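Local coordinates for aerotolerance-related membrane protein (Bacteroides fragilis, PDB 4JDU) that is of unknown mechanism but probably contributes to aerotolerance at the cell membrane and binds calcium through the von Willebrand factor type A domain described here, at residues 8-13 against 100-105; 15-20 against 77-82; 23-28 against 144-149; 110-115 against 137-142. The protein carries 6 engineered substitutions. One frame throughout, in Å; residues are numbered along the deposited sequence.

Contact 1 (8-13 against 100-105); sequences GVEVMI and RSFTPQ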
loop_
_atom_site.group_PDB
_atom_site.type_symbol
_atom_site.label_atom_id
_atom_site.label_comp_id
_atom_site.label_asym_id
_atom_site.label_seq_id
_atom_site.Cartn_x
_atom_site.Cartn_y
_atom_site.Cartn_z
ATOM N N GLY A 8 11.055 -11.840 -15.534
ATOM C CA GLY A 8 10.654 -10.615 -14.865
ATOM C C GLY A 8 9.158 -10.526 -14.628
ATOM O O GLY A 8 8.365 -11.063 -15.402
ATOM N N VAL A 9 8.777 -9.849 -13.549
ATOM C CA VAL A 9 7.376 -9.662 -13.186
ATOM C C VAL A 9 7.075 -8.169 -13.177
ATOM O O VAL A 9 7.969 -7.362 -12.934
ATOM C CB VAL A 9 7.104 -10.257 -11.785
ATOM C CG1 VAL A 9 5.661 -10.016 -11.325
ATOM C CG2 VAL A 9 7.426 -11.734 -11.780
ATOM N N GLU A 10 5.833 -7.789 -13.463
ATOM C CA GLU A 10 5.422 -6.403 -13.297
ATOM C C GLU A 10 4.765 -6.249 -11.932
ATOM O O GLU A 10 3.889 -7.036 -11.569
ATOM C CB GLU A 10 4.461 -5.974 -14.411
ATOM C CG GLU A 10 5.126 -5.926 -15.773
ATOM C CD GLU A 10 4.235 -5.343 -16.844
ATOM O OE1 GLU A 10 3.127 -4.869 -16.512
ATOM O OE2 GLU A 10 4.648 -5.361 -18.023
ATOM N N VAL A 11 5.208 -5.254 -11.166
ATOM C CA VAL A 11 4.697 -5.059 -9.813
ATOM C C VAL A 11 4.111 -3.662 -9.666
ATOM O O VAL A 11 4.811 -2.668 -9.858
ATOM C CB VAL A 11 5.816 -5.244 -8.759
ATOM C CG1 VAL A 11 5.270 -5.034 -7.344
ATOM C CG2 VAL A 11 6.447 -6.622 -8.893
HETATM N N MSE A 12 2.827 -3.575 -9.336
HETATM C CA MSE A 12 2.220 -2.279 -9.078
HETATM C C MSE A 12 2.032 -2.092 -7.587
HETATM O O MSE A 12 1.281 -2.837 -6.934
HETATM C CB MSE A 12 0.876 -2.124 -9.797
HETATM C CG MSE A 12 0.184 -0.818 -9.475
HETATM SE SE MSE A 12 1.254 0.730 -9.980
HETATM C CE MSE A 12 1.375 0.405 -11.881
ATOM N N ILE A 13 2.742 -1.104 -7.051
ATOM C CA ILE A 13 2.591 -0.717 -5.658
ATOM C C ILE A 13 1.359 0.165 -5.534
ATOM O O ILE A 13 1.157 1.083 -6.330
ATOM C CB ILE A 13 3.810 0.088 -5.169
ATOM C CG1 ILE A 13 5.106 -0.686 -5.415
ATOM C CG2 ILE A 13 3.666 0.437 -3.692
ATOM C CD1 ILE A 13 5.193 -1.991 -4.642
ATOM N N ARG A 100 -5.700 -2.423 -13.847
ATOM C CA ARG A 100 -5.810 -1.909 -15.198
ATOM C C ARG A 100 -4.562 -1.163 -15.645
ATOM O O ARG A 100 -4.549 -0.546 -16.715
ATOM C CB ARG A 100 -7.046 -1.017 -15.296
ATOM C CG ARG A 100 -8.327 -1.836 -15.196
ATOM C CD ARG A 100 -9.567 -1.001 -15.411
ATOM N NE ARG A 100 -9.535 -0.241 -16.652
ATOM C CZ ARG A 100 -10.401 0.729 -16.926
ATOM N NH1 ARG A 100 -10.350 1.395 -18.078
ATOM N NH2 ARG A 100 -11.331 1.022 -16.026
ATOM N N SER A 101 -3.498 -1.266 -14.856
ATOM C CA SER A 101 -2.307 -0.451 -15.076
ATOM C C SER A 101 -1.075 -1.212 -15.559
ATOM O O SER A 101 -0.000 -0.617 -15.704
ATOM C CB SER A 101 -1.948 0.308 -13.797
ATOM O OG SER A 101 -2.943 1.266 -13.492
ATOM N N PHE A 102 -1.222 -2.509 -15.803
ATOM C CA PHE A 102 -0.111 -3.319 -16.296
ATOM C C PHE A 102 0.059 -3.183 -17.801
ATOM O O PHE A 102 -0.864 -2.764 -18.509
ATOM C CB PHE A 102 -0.298 -4.789 -15.894
ATOM C CG PHE A 102 -0.234 -5.016 -14.408
ATOM C CD1 PHE A 102 0.995 -5.157 -13.767
ATOM C CD2 PHE A 102 -1.395 -5.064 -13.641
ATOM C CE1 PHE A 102 1.072 -5.364 -12.392
ATOM C CE2 PHE A 102 -1.330 -5.259 -12.255
ATOM C CZ PHE A 102 -0.095 -5.408 -11.627
ATOM N N THR A 103 1.242 -3.529 -18.300
ATOM C CA THR A 103 1.469 -3.492 -19.742
ATOM C C THR A 103 0.859 -4.721 -20.408
ATOM O O THR A 103 0.740 -5.775 -19.791
ATOM C CB THR A 103 2.967 -3.436 -20.114
ATOM O OG1 THR A 103 3.527 -4.754 -20.083
ATOM C CG2 THR A 103 3.720 -2.555 -19.158
ATOM N N PRO A 104 0.471 -4.594 -21.679
ATOM C CA PRO A 104 -0.056 -5.771 -22.383
ATOM C C PRO A 104 0.985 -6.867 -22.660
ATOM O O PRO A 104 0.614 -7.892 -23.225
ATOM C CB PRO A 104 -0.577 -5.183 -23.700
ATOM C CG PRO A 104 0.121 -3.871 -23.853
ATOM C CD PRO A 104 0.316 -3.358 -22.464
ATOM N N GLN A 105 2.239 -6.665 -22.254
ATOM C CA GLN A 105 3.337 -7.582 -22.597
ATOM C C GLN A 105 3.017 -9.057 -22.341
ATOM O O GLN A 105 2.633 -9.438 -21.235
ATOM C CB GLN A 105 4.637 -7.173 -21.888
ATOM C CG GLN A 105 5.885 -7.395 -22.741
ATOM C CD GLN A 105 7.029 -6.464 -22.377
ATOM O OE1 GLN A 105 7.535 -6.488 -21.253
ATOM N NE2 GLN A 105 7.445 -5.639 -23.333
HETATM O O HOH W 1 7.088 -6.362 -18.734
#
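E10 meets T103 and F102 where an inner strand of the von Willebrand factor type A sheet, 9-16, passes the loop leaving helix 91-99. The E10 side chain is a worked example of one buried carboxylate shaping an irregular loop. CG turns away from the carbonyl carbon (chi1 -67°), and the chain then runs extended down to the loop. CB lies beside the aromatic ring, 3.6 Å from F102 CD1. Farther out, the glutamate and phenylalanine side chains run in opposite directions alongside each other, the carboxylate and ring planes 22° apart. At the tip the two oxygens divide the work. OE1 offers its syn lone pair to the backbone of the loop, accepting from T103 N at 2.9 Å in a fairly straight bond (163° at the hydrogen). OE2 takes the hydroxyl of the same residue, T103 OG1, although the modelled separation of 2.4 Å is so short that its exact value is doubtful. Water 1 also donates to OE2 and, through a second bond, to Q105 OE1. T103 is thus met through its backbone N and, subject to that doubt, its hydroxyl, which has a further task: OG1 accepts from Q105 N at 3.2 Å, forming an ST turn in the loop beside the carboxylate. R110 adds a long, weak ion pair to OE1, so the negative charge is probably partly offset. The F102 ring continues the contact along the strand. CE1 approaches E10 O obliquely, and at the far end of the ring CZ packs 3.9 Å from CB of selenomethionine M12.

Contact 2 (15-20 against 77-82); sequences LDISNS and ESISPS. With CA (calcium ion), chain C.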
loop_
_atom_site.group_PDB
_atom_site.type_symbol
_atom_site.label_atom_id
_atom_site.label_comp_id
_atom_site.label_asym_id
_atom_site.label_seq_id
_atom_site.Cartn_x
_atom_site.Cartn_y
_atom_site.Cartn_z
ATOM N N LEU A 15 0.049 2.489 -2.610
ATOM C CA LEU A 15 0.414 3.016 -1.296
ATOM C C LEU A 15 -0.675 3.903 -0.725
ATOM O O LEU A 15 -1.047 4.909 -1.330
ATOM C CB LEU A 15 1.720 3.806 -1.380
ATOM C CG LEU A 15 2.158 4.575 -0.123
ATOM C CD1 LEU A 15 2.502 3.628 1.011
ATOM C CD2 LEU A 15 3.353 5.415 -0.476
ATOM N N ASP A 16 -1.169 3.524 0.446
ATOM C CA ASP A 16 -2.103 4.333 1.228
ATOM C C ASP A 16 -1.394 5.597 1.731
ATOM O O ASP A 16 -0.422 5.502 2.482
ATOM C CB ASP A 16 -2.542 3.480 2.427
ATOM C CG ASP A 16 -3.756 4.025 3.148
ATOM O OD1 ASP A 16 -3.964 5.255 3.167
ATOM O OD2 ASP A 16 -4.497 3.199 3.737
ATOM N N ILE A 17 -1.870 6.769 1.319
ATOM C CA ILE A 17 -1.342 8.031 1.846
ATOM C C ILE A 17 -2.421 8.827 2.584
ATOM O O ILE A 17 -2.325 10.053 2.749
ATOM C CB ILE A 17 -0.643 8.881 0.761
ATOM C CG1 ILE A 17 -1.620 9.325 -0.330
ATOM C CG2 ILE A 17 0.527 8.090 0.159
ATOM C CD1 ILE A 17 -1.033 10.435 -1.206
ATOM N N SER A 18 -3.435 8.105 3.058
ATOM C CA SER A 18 -4.505 8.719 3.837
ATOM C C SER A 18 -3.982 9.180 5.183
ATOM O O SER A 18 -2.894 8.791 5.621
ATOM C CB SER A 18 -5.686 7.757 4.007
ATOM O OG SER A 18 -5.366 6.646 4.834
ATOM N N ASN A 19 -4.776 10.002 5.853
ATOM C CA ASN A 19 -4.322 10.648 7.075
ATOM C C ASN A 19 -3.917 9.675 8.185
ATOM O O ASN A 19 -2.995 9.951 8.940
ATOM C CB ASN A 19 -5.365 11.648 7.576
ATOM C CG ASN A 19 -4.784 13.032 7.767
ATOM O OD1 ASN A 19 -4.270 13.354 8.838
ATOM N ND2 ASN A 19 -4.832 13.847 6.722
ATOM N N SER A 20 -4.581 8.525 8.272
ATOM C CA SER A 20 -4.246 7.573 9.333
ATOM C C SER A 20 -2.814 7.038 9.223
ATOM O O SER A 20 -2.247 6.562 10.209
ATOM C CB SER A 20 -5.246 6.418 9.379
ATOM O OG SER A 20 -5.238 5.708 8.154
ATOM N N GLU A 77 10.178 10.609 -2.077
ATOM C CA GLU A 77 10.589 11.806 -1.346
ATOM C C GLU A 77 9.552 12.924 -1.400
ATOM O O GLU A 77 9.436 13.717 -0.459
ATOM C CB GLU A 77 11.944 12.320 -1.851
ATOM C CG GLU A 77 11.960 13.817 -2.194
ATOM C CD GLU A 77 13.161 14.558 -1.634
ATOM O OE1 GLU A 77 12.961 15.566 -0.921
ATOM O OE2 GLU A 77 14.305 14.143 -1.916
ATOM N N SER A 78 8.781 12.960 -2.484
ATOM C CA SER A 78 7.861 14.078 -2.679
ATOM C C SER A 78 6.413 13.755 -2.316
ATOM O O SER A 78 5.533 14.600 -2.488
ATOM C CB SER A 78 7.955 14.610 -4.109
ATOM O OG SER A 78 7.633 13.587 -5.024
ATOM N N ILE A 79 6.174 12.563 -1.774
ATOM C CA ILE A 79 4.816 12.170 -1.375
ATOM C C ILE A 79 4.234 13.194 -0.399
ATOM O O ILE A 79 4.894 13.613 0.572
ATOM C CB ILE A 79 4.767 10.749 -0.812
ATOM C CG1 ILE A 79 4.910 9.732 -1.948
ATOM C CG2 ILE A 79 3.449 10.491 -0.063
ATOM C CD1 ILE A 79 5.075 8.322 -1.469
ATOM N N SER A 80 3.004 13.624 -0.675
ATOM C CA SER A 80 2.360 14.693 0.082
ATOM C C SER A 80 0.920 14.322 0.409
ATOM O O SER A 80 0.025 14.509 -0.422
ATOM C CB SER A 80 2.366 15.991 -0.734
ATOM O OG SER A 80 1.771 17.066 -0.008
ATOM N N PRO A 81 0.684 13.808 1.624
ATOM C CA PRO A 81 -0.684 13.482 2.041
ATOM C C PRO A 81 -1.578 14.730 2.063
ATOM O O PRO A 81 -2.792 14.589 1.982
ATOM C CB PRO A 81 -0.496 12.935 3.459
ATOM C CG PRO A 81 0.919 12.440 3.480
ATOM C CD PRO A 81 1.679 13.419 2.640
ATOM N N SER A 82 -0.981 15.919 2.152
ATOM C CA SER A 82 -1.725 17.179 2.091
ATOM C C SER A 82 -2.374 17.433 0.723
ATOM O O SER A 82 -3.115 18.408 0.568
ATOM C CB SER A 82 -0.814 18.372 2.435
ATOM O OG SER A 82 -0.476 18.426 3.819
HETATM CA CA CA C . -6.752 5.592 6.324
HETATM O O HOH W 2 -3.858 12.182 3.381
HETATM O O HOH W 3 -7.344 8.058 7.075
HETATM O O HOH W 4 -8.361 5.329 8.175
#
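L15 begins the contact from the last part of strand 9-16. With CG anti to the backbone N (chi1 173°), the leucine directs its CD2 branch to I79 CD1, 3.5 Å away, the two side chains crossing at a slant. D16 organises the metal side. Its OD1 receives two donors from S18: the hydroxyl OG at 2.6 Å, on the syn side, and the backbone N at 2.9 Å, which makes an Asx turn just where the strand ends. OD2 is bonded to T116 OG1 and stays 4.2 Å from the calcium ion, so the aspartate acts here in the second shell. I17, between these polar residues, faces back to the loop after helix 69-77. Its CG2 methyl touches I79 CG2 at 3.8 Å, while the carbonyl I17 O lies 3.5 Å from P81 CB. Water 2 donates both to that carbonyl and to P81 O, stitching the two backbones together. L31 of helix 30-33 packs on both I17 and P81. S18 points away from the loop; its hydroxyl proton goes to D16 OD1, which leaves a lone pair of S18 OG for the calcium, 2.3 Å away. N19 starts a short 3-10 turn that brings round S20, whose OG binds the metal at 2.4 Å and is also hydrogen-bonded to D117. T89 and waters 3 and 4 complete the modelled coordination. The Asp-x-Ser-x-Ser sequence, with its threonine and second aspartate, is the metal-ion-dependent adhesion site (MIDAS) characteristic of von Willebrand factor type A domains.

Contact 3 (23-28 against 144-149); sequences AQDVQP and VGLPDG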
loop_
_atom_site.group_PDB
_atom_site.type_symbol
_atom_site.label_atom_id
_atom_site.label_comp_id
_atom_site.label_asym_id
_atom_site.label_seq_id
_atom_site.Cartn_x
_atom_site.Cartn_y
_atom_site.Cartn_z
ATOM N N ALA A 23 -0.016 8.158 11.683
ATOM C CA ALA A 23 0.147 7.609 13.032
ATOM C C ALA A 23 1.569 7.087 13.236
ATOM O O ALA A 23 2.193 6.568 12.301
ATOM C CB ALA A 23 -0.871 6.505 13.305
ATOM N N GLN A 24 2.075 7.235 14.456
ATOM C CA GLN A 24 3.466 6.918 14.769
ATOM C C GLN A 24 3.605 5.717 15.695
ATOM O O GLN A 24 4.562 5.618 16.474
ATOM C CB GLN A 24 4.160 8.160 15.339
ATOM C CG GLN A 24 4.129 9.338 14.370
ATOM C CD GLN A 24 4.737 10.597 14.945
ATOM O OE1 GLN A 24 4.965 10.698 16.140
ATOM N NE2 GLN A 24 4.997 11.573 14.083
ATOM N N ASP A 25 2.645 4.799 15.619
ATOM C CA ASP A 25 2.749 3.571 16.386
ATOM C C ASP A 25 3.881 2.673 15.894
ATOM O O ASP A 25 4.425 1.879 16.654
ATOM C CB ASP A 25 1.405 2.832 16.478
ATOM C CG ASP A 25 0.760 2.551 15.119
ATOM O OD1 ASP A 25 1.170 3.105 14.072
ATOM O OD2 ASP A 25 -0.221 1.771 15.107
ATOM N N VAL A 26 4.249 2.825 14.629
ATOM C CA VAL A 26 5.481 2.232 14.116
ATOM C C VAL A 26 6.393 3.365 13.640
ATOM O O VAL A 26 5.922 4.384 13.128
ATOM C CB VAL A 26 5.235 1.198 12.992
ATOM C CG1 VAL A 26 4.318 0.073 13.483
ATOM C CG2 VAL A 26 4.650 1.851 11.782
ATOM N N GLN A 27 7.692 3.177 13.838
ATOM C CA GLN A 27 8.688 4.240 13.696
ATOM C C GLN A 27 9.158 4.377 12.254
ATOM O O GLN A 27 9.387 3.374 11.581
ATOM C CB GLN A 27 9.867 3.914 14.613
ATOM C CG GLN A 27 11.242 4.445 14.210
ATOM C CD GLN A 27 12.366 3.698 14.928
ATOM O OE1 GLN A 27 12.240 2.507 15.221
ATOM N NE2 GLN A 27 13.463 4.392 15.216
ATOM N N PRO A 28 9.285 5.621 11.759
ATOM C CA PRO A 28 8.907 6.842 12.483
ATOM C C PRO A 28 7.430 7.203 12.297
ATOM O O PRO A 28 6.898 7.989 13.090
ATOM C CB PRO A 28 9.836 7.914 11.896
ATOM C CG PRO A 28 10.209 7.411 10.544
ATOM C CD PRO A 28 10.011 5.908 10.508
ATOM N N VAL A 144 0.765 -1.986 7.716
ATOM C CA VAL A 144 1.650 -1.182 8.558
ATOM C C VAL A 144 0.865 -0.563 9.691
ATOM O O VAL A 144 -0.219 -0.019 9.508
ATOM C CB VAL A 144 2.415 -0.069 7.787
ATOM C CG1 VAL A 144 3.541 -0.663 6.945
ATOM C CG2 VAL A 144 1.468 0.718 6.932
ATOM N N GLY A 145 1.433 -0.675 10.885
ATOM C CA GLY A 145 0.795 -0.165 12.084
ATOM C C GLY A 145 0.635 -1.287 13.084
ATOM O O GLY A 145 1.029 -2.432 12.826
ATOM N N LEU A 146 0.064 -0.953 14.235
ATOM C CA LEU A 146 -0.188 -1.933 15.284
ATOM C C LEU A 146 -1.687 -2.035 15.535
ATOM O O LEU A 146 -2.426 -1.076 15.310
ATOM C CB LEU A 146 0.539 -1.536 16.571
ATOM C CG LEU A 146 2.062 -1.375 16.474
ATOM C CD1 LEU A 146 2.687 -0.922 17.791
ATOM C CD2 LEU A 146 2.695 -2.671 16.000
ATOM N N PRO A 147 -2.149 -3.203 15.994
ATOM C CA PRO A 147 -3.588 -3.310 16.243
ATOM C C PRO A 147 -4.057 -2.499 17.455
ATOM O O PRO A 147 -5.252 -2.213 17.535
ATOM C CB PRO A 147 -3.800 -4.815 16.475
ATOM C CG PRO A 147 -2.445 -5.356 16.829
ATOM C CD PRO A 147 -1.464 -4.505 16.071
ATOM N N ASP A 148 -3.140 -2.114 18.347
ATOM C CA ASP A 148 -3.488 -1.501 19.630
ATOM C C ASP A 148 -4.242 -0.186 19.483
ATOM O O ASP A 148 -5.286 0.027 20.111
ATOM C CB ASP A 148 -2.227 -1.252 20.467
ATOM C CG ASP A 148 -1.094 -2.213 20.136
ATOM O OD1 ASP A 148 -1.337 -3.240 19.458
ATOM O OD2 ASP A 148 0.050 -1.930 20.565
ATOM N N GLY A 149 -3.682 0.700 18.670
ATOM C CA GLY A 149 -4.273 2.004 18.426
ATOM C C GLY A 149 -3.367 3.174 18.763
ATOM O O GLY A 149 -2.839 3.261 19.878
HETATM O O HOH W 5 -1.265 1.180 17.530
#
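D25 and L146 supply the polar part of this meeting between two loops. L146 N donates to D25 OD2 at 2.9 Å, nearly straight at the hydrogen (160°), yet it arrives from above the carboxylate, 57° out of its plane. The same oxygen accepts a hydrogen bond from water 5 (2.7 Å from D25 OD2 to the water oxygen), and that water accepts from G149 N at 2.7 Å, carrying the grip of the aspartate a little farther along the second loop. R30 forms a salt bridge to OD2 as well; with so many partners the carboxylate is probably stabilised in its charged form. The first torsion (chi1 54°) folds the carboxylate back over its own main chain, where OD1 makes a weak bond with V26 N.

Apolar contacts fill in beside this polar cluster. V26 CG1 lies over the backbone of the glycine, 3.8 Å from G145 CA, and touches the branch point of the leucine at 4.0 Å from L146 CG. L146 CD1 also comes within 3.5 Å of D25 O. G145 adopts a positive phi at which a CB would press on V144 O, and such an atom would also crowd D25 OD2.

In the fold, 23-28 leads from the end of strand 9-16 into helix 30-33, while 144-149 runs from strand 138-143 to strand 150-151. V144 packs on R30 of that helix and bonds through its backbone to T116 of strand 109-116, and the backbone of L146 is hydrogen-bonded to that of L173, just beyond strand 170-171.

Contact 4 (110-115 against 137-142); sequences RAIVVI and IQVNVL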
loop_
_atom_site.group_PDB
_atom_site.type_symbol
_atom_site.label_atom_id
_atom_site.label_comp_id
_atom_site.label_asym_id
_atom_site.label_seq_id
_atom_site.Cartn_x
_atom_site.Cartn_y
_atom_site.Cartn_z
ATOM N N ARG A 110 2.043 -10.637 -13.126
ATOM C CA ARG A 110 1.555 -9.350 -12.652
ATOM C C ARG A 110 1.196 -9.469 -11.173
ATOM O O ARG A 110 0.452 -10.368 -10.774
ATOM C CB ARG A 110 0.318 -8.900 -13.436
ATOM C CG ARG A 110 0.461 -8.825 -14.956
ATOM C CD ARG A 110 -0.932 -8.566 -15.561
ATOM N NE ARG A 110 -1.074 -8.444 -17.021
ATOM C CZ ARG A 110 -0.203 -7.916 -17.885
ATOM N NH1 ARG A 110 0.977 -7.435 -17.504
ATOM N NH2 ARG A 110 -0.525 -7.880 -19.175
ATOM N N ALA A 111 1.723 -8.562 -10.361
ATOM C CA ALA A 111 1.433 -8.560 -8.928
ATOM C C ALA A 111 1.129 -7.159 -8.441
ATOM O O ALA A 111 1.770 -6.193 -8.858
ATOM C CB ALA A 111 2.606 -9.136 -8.144
ATOM N N ILE A 112 0.143 -7.059 -7.558
ATOM C CA ILE A 112 -0.194 -5.808 -6.892
ATOM C C ILE A 112 0.242 -5.929 -5.450
ATOM O O ILE A 112 0.035 -6.969 -4.824
ATOM C CB ILE A 112 -1.706 -5.533 -6.961
ATOM C CG1 ILE A 112 -2.147 -5.382 -8.424
ATOM C CG2 ILE A 112 -2.082 -4.304 -6.125
ATOM C CD1 ILE A 112 -3.648 -5.313 -8.610
ATOM N N VAL A 113 0.886 -4.885 -4.936
ATOM C CA VAL A 113 1.275 -4.855 -3.526
ATOM C C VAL A 113 0.625 -3.651 -2.867
ATOM O O VAL A 113 1.023 -2.509 -3.115
ATOM C CB VAL A 113 2.807 -4.790 -3.359
ATOM C CG1 VAL A 113 3.185 -4.787 -1.872
ATOM C CG2 VAL A 113 3.483 -5.956 -4.076
ATOM N N VAL A 114 -0.412 -3.911 -2.077
ATOM C CA VAL A 114 -1.114 -2.861 -1.344
ATOM C C VAL A 114 -0.427 -2.646 -0.002
ATOM O O VAL A 114 -0.222 -3.605 0.742
ATOM C CB VAL A 114 -2.593 -3.230 -1.109
ATOM C CG1 VAL A 114 -3.327 -2.082 -0.447
ATOM C CG2 VAL A 114 -3.277 -3.587 -2.432
ATOM N N ILE A 115 -0.053 -1.397 0.290
ATOM C CA ILE A 115 0.604 -1.043 1.552
ATOM C C ILE A 115 -0.288 -0.067 2.317
ATOM O O ILE A 115 -0.537 1.052 1.873
ATOM C CB ILE A 115 2.008 -0.460 1.309
ATOM C CG1 ILE A 115 2.779 -1.392 0.367
ATOM C CG2 ILE A 115 2.753 -0.283 2.614
ATOM C CD1 ILE A 115 4.184 -0.957 0.067
ATOM N N ILE A 137 -3.987 -11.766 -11.720
ATOM C CA ILE A 137 -3.173 -10.731 -11.077
ATOM C C ILE A 137 -3.211 -10.895 -9.564
ATOM O O ILE A 137 -4.246 -10.664 -8.928
ATOM C CB ILE A 137 -3.661 -9.307 -11.428
ATOM C CG1 ILE A 137 -3.637 -9.062 -12.936
ATOM C CG2 ILE A 137 -2.822 -8.251 -10.687
ATOM C CD1 ILE A 137 -4.306 -7.763 -13.340
ATOM N N GLN A 138 -2.082 -11.297 -8.988
ATOM C CA GLN A 138 -1.989 -11.521 -7.547
ATOM C C GLN A 138 -2.091 -10.221 -6.757
ATOM O O GLN A 138 -1.533 -9.196 -7.151
ATOM C CB GLN A 138 -0.651 -12.188 -7.231
ATOM C CG GLN A 138 -0.359 -12.364 -5.751
ATOM C CD GLN A 138 1.011 -12.961 -5.519
ATOM O OE1 GLN A 138 2.033 -12.327 -5.802
ATOM N NE2 GLN A 138 1.043 -14.196 -5.019
ATOM N N VAL A 139 -2.809 -10.265 -5.640
ATOM C CA VAL A 139 -2.873 -9.109 -4.745
ATOM C C VAL A 139 -2.317 -9.472 -3.375
ATOM O O VAL A 139 -2.847 -10.350 -2.680
ATOM C CB VAL A 139 -4.295 -8.569 -4.564
ATOM C CG1 VAL A 139 -4.268 -7.287 -3.741
ATOM C CG2 VAL A 139 -4.962 -8.336 -5.911
ATOM N N ASN A 140 -1.232 -8.787 -3.025
ATOM C CA ASN A 140 -0.549 -8.937 -1.745
ATOM C C ASN A 140 -0.834 -7.720 -0.889
ATOM O O ASN A 140 -1.072 -6.628 -1.402
ATOM C CB ASN A 140 0.960 -9.049 -1.980
ATOM C CG ASN A 140 1.316 -10.186 -2.920
ATOM O OD1 ASN A 140 1.206 -11.362 -2.554
ATOM N ND2 ASN A 140 1.747 -9.845 -4.139
ATOM N N VAL A 141 -0.790 -7.901 0.423
ATOM C CA VAL A 141 -1.018 -6.786 1.331
ATOM C C VAL A 141 0.061 -6.716 2.409
ATOM O O VAL A 141 0.344 -7.714 3.096
ATOM C CB VAL A 141 -2.413 -6.870 1.994
ATOM C CG1 VAL A 141 -2.635 -5.669 2.900
ATOM C CG2 VAL A 141 -3.521 -6.951 0.942
ATOM N N LEU A 142 0.681 -5.543 2.532
ATOM C CA LEU A 142 1.616 -5.274 3.615
ATOM C C LEU A 142 0.918 -4.332 4.586
ATOM O O LEU A 142 0.584 -3.190 4.240
ATOM C CB LEU A 142 2.920 -4.667 3.091
ATOM C CG LEU A 142 3.569 -5.424 1.934
ATOM C CD1 LEU A 142 4.892 -4.795 1.530
ATOM C CD2 LEU A 142 3.737 -6.899 2.261
#
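The beta-alpha-beta unit of strand 109-116, helix 125-134 and strand 138-143 is closed here by parallel pairing, with A111 paired with Q138 at one end and I115 with L142 at the other. The signed crossing angle of -23° between the short strands reflects the twist of the sheet. I112 and V114 each donate and accept: I112 N bonds to Q138 O at 2.7 Å and I112 O receives N140 N at 2.9 Å, while V114 N reaches N140 O and V114 O takes L142 N. A longer bond, Q138 N to R110 O at 3.2 Å, starts the ladder.

One face presents I112, V114, V139 and V141. There V114 CG2 packs on V139 CG1, and helix 91-99 covers I112 and V114. I112 CD1 also reaches I137 CG2, just ahead of the paired residues, at 3.7 Å. The other face carries V113, I115 and L142, where L142 CD1 fits against V113 CG1 at 3.8 Å, and helix 195-206 lies over V113 and N140.

On that second face two buried amides are satisfied in turn. Q138 NE2 bonds to E205 and N186 O, and N140 OD1 accepts from I188 N. N140 ND2 donates to Q138 OE1 at 3.0 Å, arriving from above the glutamine's carbonyl plane.

In the fold
The four contacts follow one sheet from its base to its metal site. Contacts 1 and 2 share strand 9-16, their centres about 23 Å apart: contact 1 is at the start of the strand, contact 2 at the calcium end. Contact 4 is alongside, its strand 109-116 pairing with 9-16 through M12 N to A111 O (2.9 Å) near contact 1 and D16 N to I115 O (2.9 Å) near contact 2. Contact 3 joins the loops that follow strands 9-16 and 138-143, its centre about 15 Å from that of contact 2. Contact 2 supplies S18 and S20 to the calcium directly, whereas the side chain of V114 in contact 4 is about 11 Å from the ion.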